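Local coordinates for protein phosphonate monoester hydrolase (Ruegeria pomeroyi, PDB 4UPK) that is a hydrolase of the sulfatase family, a member of the alkaline phosphatase clan, built on an alpha/beta core, at residues Ser212-Leu217 and Thr318-His323; Leu237-Pro242 and Thr322-Val327. All coordinates share one frame; numbering follows the deposited sequence.

Both contacts use one long helix, 303-333, and lie only about 5 Å apart, centre to centre, on the same side of the chain's centre. Contact 1 sets the start of helix 213-224 beside residues 318-323 of that helix; contact 2 sets the end of strand 234-239, the next element along the chain, against residues 322-327, and Thr322 and His323 belong to both. The two helices, nearly parallel in the segments compared, thus lie side by side over the same face of the mixed sheet. A salt bridge between Asp213 OD2 and Arg241 NE (2.6 Å) joins the contacts directly, tying the first turn of helix 213-224 to the loop after the strand.

Contact 1 (Ser212-Leu217 and Thr318-His323); sequences SDTAFL and TEVDTH
Ser212 and Glu319 join two nearly parallel helices that pack side by side on the sheet of this alpha/beta fold: the short axes of 213-217 and 318-323 approach to 9.5 Å with a crossing angle of -15°. Ser212 is the N-cap of helix 213-224. Its OG accepts the N-H of Ala215 in an almost straight bond and donates to Glu319 OE2 at 2.8 Å, so one hydroxyl both caps a helix and clips it to its neighbour. The donor stands well above the carboxylate plane. Glu319 gets there because its CG is anti to the backbone N (chi1 -172°) and the chain stays extended. Its other oxygen, OE1, receives two waters, one also donating to Asp213 OD1 and the other accepting from Thr214 OG1; the first, together with the salt bridge from Asp213 to Arg241, would probably ease the repulsion between the two carboxylates. Thr214 slides past Glu319 in the opposite direction and sends CG2 between Val320 and His323, 3.8 Å from Val320 CA. The His323 ring lies flat against the backbone of helix 213-224, while its ND1 accepts from Arg326 NH1, which helps to fix the ring's rotation. Over one ring face sits Ala215, making a CH-pi contact with CA 3.7 Å from the centroid and 19° off the normal, and its CB is 3.5 Å from His323 CE1.

Contact 2 (Leu237-Pro242 and Thr322-Val327); sequences LTYIRP and THIGRV
Strand 237-239 and helix 322-327 run nearly antiparallel, 168° between their directions, with the short axes 11.7 Å apart at closest approach. The CA atoms of Tyr239 and Ile324 are 9.8 Å apart, a spacing that leaves side chains to bridge the layers, and no hydrogen bond crosses between the segments. Leu237 and Tyr239, two residues apart on the strand, both point toward the helix. Tyr239 crosses Ile324 at a slant, its CE2 3.7 Å from Ile324 CG1, an approach that the chi1 of Ile324 (-75°) allows by setting CG1 beside its backbone N. Farther along the ring, the OH lies 3.9 Å from Val327 CG2; its polar partner is Thr218 OG1 on helix 213-224, so the phenol reaches both helices. Leu237 and Val327 meet tip to tip, CD2 to CG2 at 4.0 Å. Beside this apolar seam, Arg326 forms a salt bridge through NH2 with Asp219 OD1 of helix 213-224. Val327 and Ile324 also touch Leu37 and Ile41 of the neighbouring parallel strand 35-41, making this the helix-on-sheet packing of the alpha/beta core found in the alkaline phosphatase clan.

Contact 1 (Ser212-Leu217 and Thr318-His323)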
loop_
_atom_site.group_PDB
_atom_site.type_symbol
_atom_site.label_atom_id
_atom_site.label_comp_id
_atom_site.label_asym_id
_atom_site.label_seq_id
_atom_site.Cartn_x
_atom_site.Cartn_y
_atom_site.Cartn_z
ATOM N N SER A 212 24.320 35.850 3.605
ATOM C CA SER A 212 24.863 34.616 3.034
ATOM C C SER A 212 23.950 33.412 3.238
ATOM O O SER A 212 23.064 33.443 4.083
ATOM C CB SER A 212 26.260 34.336 3.585
ATOM O OG SER A 212 26.227 33.591 4.794
ATOM N N ASP A 213 24.185 32.360 2.456
ATOM C CA ASP A 213 23.483 31.079 2.537
ATOM C C ASP A 213 23.615 30.447 3.931
ATOM O O ASP A 213 22.596 30.040 4.493
ATOM C CB ASP A 213 23.950 30.126 1.414
ATOM C CG ASP A 213 25.445 30.016 1.142
ATOM O OD1 ASP A 213 26.249 30.710 1.845
ATOM O OD2 ASP A 213 25.819 29.235 0.241
ATOM N N THR A 214 24.859 30.455 4.521
ATOM C CA THR A 214 25.176 29.979 5.879
ATOM C C THR A 214 24.404 30.754 6.944
ATOM O O THR A 214 23.784 30.127 7.802
ATOM C CB THR A 214 26.698 30.022 6.129
ATOM O OG1 THR A 214 27.359 29.227 5.135
ATOM C CG2 THR A 214 27.090 29.561 7.543
ATOM N N ALA A 215 24.473 32.115 6.904
ATOM C CA ALA A 215 23.819 33.035 7.847
ATOM C C ALA A 215 22.301 32.888 7.786
ATOM O O ALA A 215 21.647 32.785 8.823
ATOM C CB ALA A 215 24.214 34.479 7.548
ATOM N N PHE A 216 21.755 32.881 6.564
ATOM C CA PHE A 216 20.323 32.758 6.307
ATOM C C PHE A 216 19.729 31.480 6.897
ATOM O O PHE A 216 18.673 31.564 7.541
ATOM C CB PHE A 216 20.012 32.920 4.803
ATOM C CG PHE A 216 18.562 32.722 4.461
ATOM C CD1 PHE A 216 17.652 33.766 4.598
ATOM C CD2 PHE A 216 18.084 31.465 4.086
ATOM C CE1 PHE A 216 16.287 33.564 4.348
ATOM C CE2 PHE A 216 16.723 31.264 3.842
ATOM C CZ PHE A 216 15.835 32.317 3.956
ATOM N N LEU A 217 20.385 30.313 6.690
ATOM C CA LEU A 217 19.883 29.027 7.223
ATOM C C LEU A 217 19.865 29.013 8.749
ATOM O O LEU A 217 18.879 28.589 9.340
ATOM C CB LEU A 217 20.665 27.818 6.659
ATOM C CG LEU A 217 20.109 26.422 6.952
ATOM C CD1 LEU A 217 18.668 26.231 6.431
ATOM C CD2 LEU A 217 20.989 25.388 6.384
ATOM N N THR A 318 35.212 28.452 8.389
ATOM C CA THR A 318 35.238 29.400 9.516
ATOM C C THR A 318 33.842 30.110 9.662
ATOM O O THR A 318 33.342 30.214 10.773
ATOM C CB THR A 318 36.491 30.314 9.424
ATOM O OG1 THR A 318 37.640 29.503 9.683
ATOM C CG2 THR A 318 36.478 31.493 10.434
ATOM N N GLU A 319 33.206 30.527 8.546
ATOM C CA GLU A 319 31.886 31.140 8.594
ATOM C C GLU A 319 30.814 30.140 9.087
ATOM O O GLU A 319 29.944 30.522 9.856
ATOM C CB GLU A 319 31.510 31.778 7.255
ATOM C CG GLU A 319 30.214 32.602 7.332
ATOM C CD GLU A 319 29.582 32.905 5.986
ATOM O OE1 GLU A 319 29.917 32.207 5.003
ATOM O OE2 GLU A 319 28.773 33.855 5.903
ATOM N N VAL A 320 30.918 28.858 8.716
ATOM C CA VAL A 320 29.998 27.817 9.221
ATOM C C VAL A 320 30.176 27.710 10.741
ATOM O O VAL A 320 29.188 27.681 11.483
ATOM C CB VAL A 320 30.212 26.461 8.480
ATOM C CG1 VAL A 320 29.691 25.268 9.279
ATOM C CG2 VAL A 320 29.601 26.509 7.084
ATOM N N ASP A 321 31.446 27.685 11.189
ATOM C CA ASP A 321 31.811 27.658 12.594
ATOM C C ASP A 321 31.159 28.791 13.398
ATOM O O ASP A 321 30.575 28.489 14.422
ATOM C CB ASP A 321 33.320 27.693 12.778
ATOM C CG ASP A 321 33.702 27.373 14.196
ATOM O OD1 ASP A 321 33.830 26.181 14.510
ATOM O OD2 ASP A 321 33.779 28.314 15.018
ATOM N N THR A 322 31.271 30.070 12.959
ATOM C CA THR A 322 30.690 31.252 13.647
ATOM C C THR A 322 29.182 31.092 13.844
ATOM O O THR A 322 28.683 31.389 14.920
ATOM C CB THR A 322 31.001 32.558 12.874
ATOM O OG1 THR A 322 32.399 32.663 12.595
ATOM C CG2 THR A 322 30.523 33.816 13.602
ATOM N N HIS A 323 28.467 30.623 12.809
ATOM C CA HIS A 323 27.029 30.398 12.864
ATOM C C HIS A 323 26.610 29.216 13.742
ATOM O O HIS A 323 25.551 29.290 14.351
ATOM C CB HIS A 323 26.391 30.397 11.464
ATOM C CG HIS A 323 26.391 31.761 10.860
ATOM N ND1 HIS A 323 25.491 32.719 11.268
ATOM C CD2 HIS A 323 27.251 32.319 9.977
ATOM C CE1 HIS A 323 25.802 33.819 10.599
ATOM N NE2 HIS A 323 26.857 33.627 9.811
HETATM O O HOH W 1 28.571 31.961 2.233
HETATM O O HOH W 2 29.975 29.525 5.022
#

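Contact 2 (Leu237-Pro242 and Thr322-Val327)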
loop_
_atom_site.group_PDB
_atom_site.type_symbol
_atom_site.label_atom_id
_atom_site.label_comp_id
_atom_site.label_asym_id
_atom_site.label_seq_id
_atom_site.Cartn_x
_atom_site.Cartn_y
_atom_site.Cartn_z
ATOM N N LEU A 237 19.771 20.123 10.811
ATOM C CA LEU A 237 20.304 21.338 10.189
ATOM C C LEU A 237 21.533 20.978 9.324
ATOM O O LEU A 237 22.481 20.346 9.800
ATOM C CB LEU A 237 20.584 22.381 11.296
ATOM C CG LEU A 237 21.316 23.700 10.989
ATOM C CD1 LEU A 237 20.411 24.713 10.303
ATOM C CD2 LEU A 237 21.834 24.314 12.278
ATOM N N THR A 238 21.451 21.328 8.021
ATOM C CA THR A 238 22.395 20.959 6.970
ATOM C C THR A 238 23.004 22.145 6.215
ATOM O O THR A 238 22.356 22.766 5.361
ATOM C CB THR A 238 21.710 19.974 5.996
ATOM O OG1 THR A 238 20.599 20.644 5.407
ATOM C CG2 THR A 238 21.240 18.673 6.673
ATOM N N TYR A 239 24.271 22.419 6.509
ATOM C CA TYR A 239 25.043 23.475 5.872
ATOM C C TYR A 239 25.762 22.911 4.667
ATOM O O TYR A 239 26.520 21.954 4.800
ATOM C CB TYR A 239 26.089 24.051 6.843
ATOM C CG TYR A 239 25.506 24.755 8.045
ATOM C CD1 TYR A 239 25.018 26.053 7.942
ATOM C CD2 TYR A 239 25.495 24.145 9.302
ATOM C CE1 TYR A 239 24.514 26.728 9.053
ATOM C CE2 TYR A 239 25.004 24.813 10.425
ATOM C CZ TYR A 239 24.518 26.112 10.294
ATOM O OH TYR A 239 24.052 26.817 11.372
ATOM N N ILE A 240 25.528 23.511 3.504
ATOM C CA ILE A 240 26.165 23.149 2.253
ATOM C C ILE A 240 27.633 23.533 2.260
ATOM O O ILE A 240 28.466 22.742 1.849
ATOM C CB ILE A 240 25.381 23.704 1.012
ATOM C CG1 ILE A 240 25.915 23.109 -0.326
ATOM C CG2 ILE A 240 25.304 25.235 0.977
ATOM C CD1 ILE A 240 25.735 21.541 -0.429
ATOM N N ARG A 241 27.940 24.757 2.756
ATOM C CA ARG A 241 29.274 25.316 2.871
ATOM C C ARG A 241 30.120 24.571 3.899
ATOM O O ARG A 241 29.577 24.189 4.939
ATOM C CB ARG A 241 29.215 26.817 3.225
ATOM C CG ARG A 241 28.471 27.686 2.215
ATOM C CD ARG A 241 28.939 27.506 0.795
ATOM N NE ARG A 241 28.313 28.478 -0.093
ATOM C CZ ARG A 241 28.747 28.775 -1.316
ATOM N NH1 ARG A 241 29.846 28.204 -1.797
ATOM N NH2 ARG A 241 28.103 29.665 -2.053
ATOM N N PRO A 242 31.448 24.356 3.656
ATOM C CA PRO A 242 32.238 24.694 2.442
ATOM C C PRO A 242 31.943 23.736 1.291
ATOM O O PRO A 242 31.946 22.521 1.484
ATOM C CB PRO A 242 33.683 24.599 2.951
ATOM C CG PRO A 242 33.627 23.489 3.997
ATOM C CD PRO A 242 32.278 23.639 4.662
ATOM N N THR A 322 31.271 30.070 12.959
ATOM C CA THR A 322 30.690 31.252 13.647
ATOM C C THR A 322 29.182 31.092 13.844
ATOM O O THR A 322 28.683 31.389 14.920
ATOM C CB THR A 322 31.001 32.558 12.874
ATOM O OG1 THR A 322 32.399 32.663 12.595
ATOM C CG2 THR A 322 30.523 33.816 13.602
ATOM N N HIS A 323 28.467 30.623 12.809
ATOM C CA HIS A 323 27.029 30.398 12.864
ATOM C C HIS A 323 26.610 29.216 13.742
ATOM O O HIS A 323 25.551 29.290 14.351
ATOM C CB HIS A 323 26.391 30.397 11.464
ATOM C CG HIS A 323 26.391 31.761 10.860
ATOM N ND1 HIS A 323 25.491 32.719 11.268
ATOM C CD2 HIS A 323 27.251 32.319 9.977
ATOM C CE1 HIS A 323 25.802 33.819 10.599
ATOM N NE2 HIS A 323 26.857 33.627 9.811
ATOM N N ILE A 324 27.452 28.170 13.873
ATOM C CA ILE A 324 27.201 27.007 14.749
ATOM C C ILE A 324 27.300 27.453 16.225
ATOM O O ILE A 324 26.554 26.955 17.058
ATOM C CB ILE A 324 28.094 25.757 14.386
ATOM C CG1 ILE A 324 27.559 25.084 13.115
ATOM C CG2 ILE A 324 28.200 24.715 15.558
ATOM C CD1 ILE A 324 28.416 23.940 12.539
ATOM N N GLY A 325 28.168 28.432 16.512
ATOM C CA GLY A 325 28.292 29.047 17.835
ATOM C C GLY A 325 26.998 29.702 18.299
ATOM O O GLY A 325 26.651 29.632 19.476
ATOM N N ARG A 326 26.248 30.298 17.365
ATOM C CA ARG A 326 24.941 30.925 17.608
ATOM C C ARG A 326 23.894 29.871 17.951
ATOM O O ARG A 326 23.013 30.154 18.750
ATOM C CB ARG A 326 24.472 31.710 16.375
ATOM C CG ARG A 326 25.284 32.946 16.018
ATOM C CD ARG A 326 24.864 33.433 14.635
ATOM N NE ARG A 326 23.523 34.013 14.666
ATOM C CZ ARG A 326 22.705 34.115 13.624
ATOM N NH1 ARG A 326 23.068 33.654 12.434
ATOM N NH2 ARG A 326 21.515 34.682 13.762
ATOM N N VAL A 327 23.958 28.682 17.302
ATOM C CA VAL A 327 23.064 27.532 17.524
ATOM C C VAL A 327 23.307 26.984 18.952
ATOM O O VAL A 327 22.353 26.761 19.693
ATOM C CB VAL A 327 23.216 26.445 16.425
ATOM C CG1 VAL A 327 22.358 25.218 16.739
ATOM C CG2 VAL A 327 22.865 27.003 15.043
#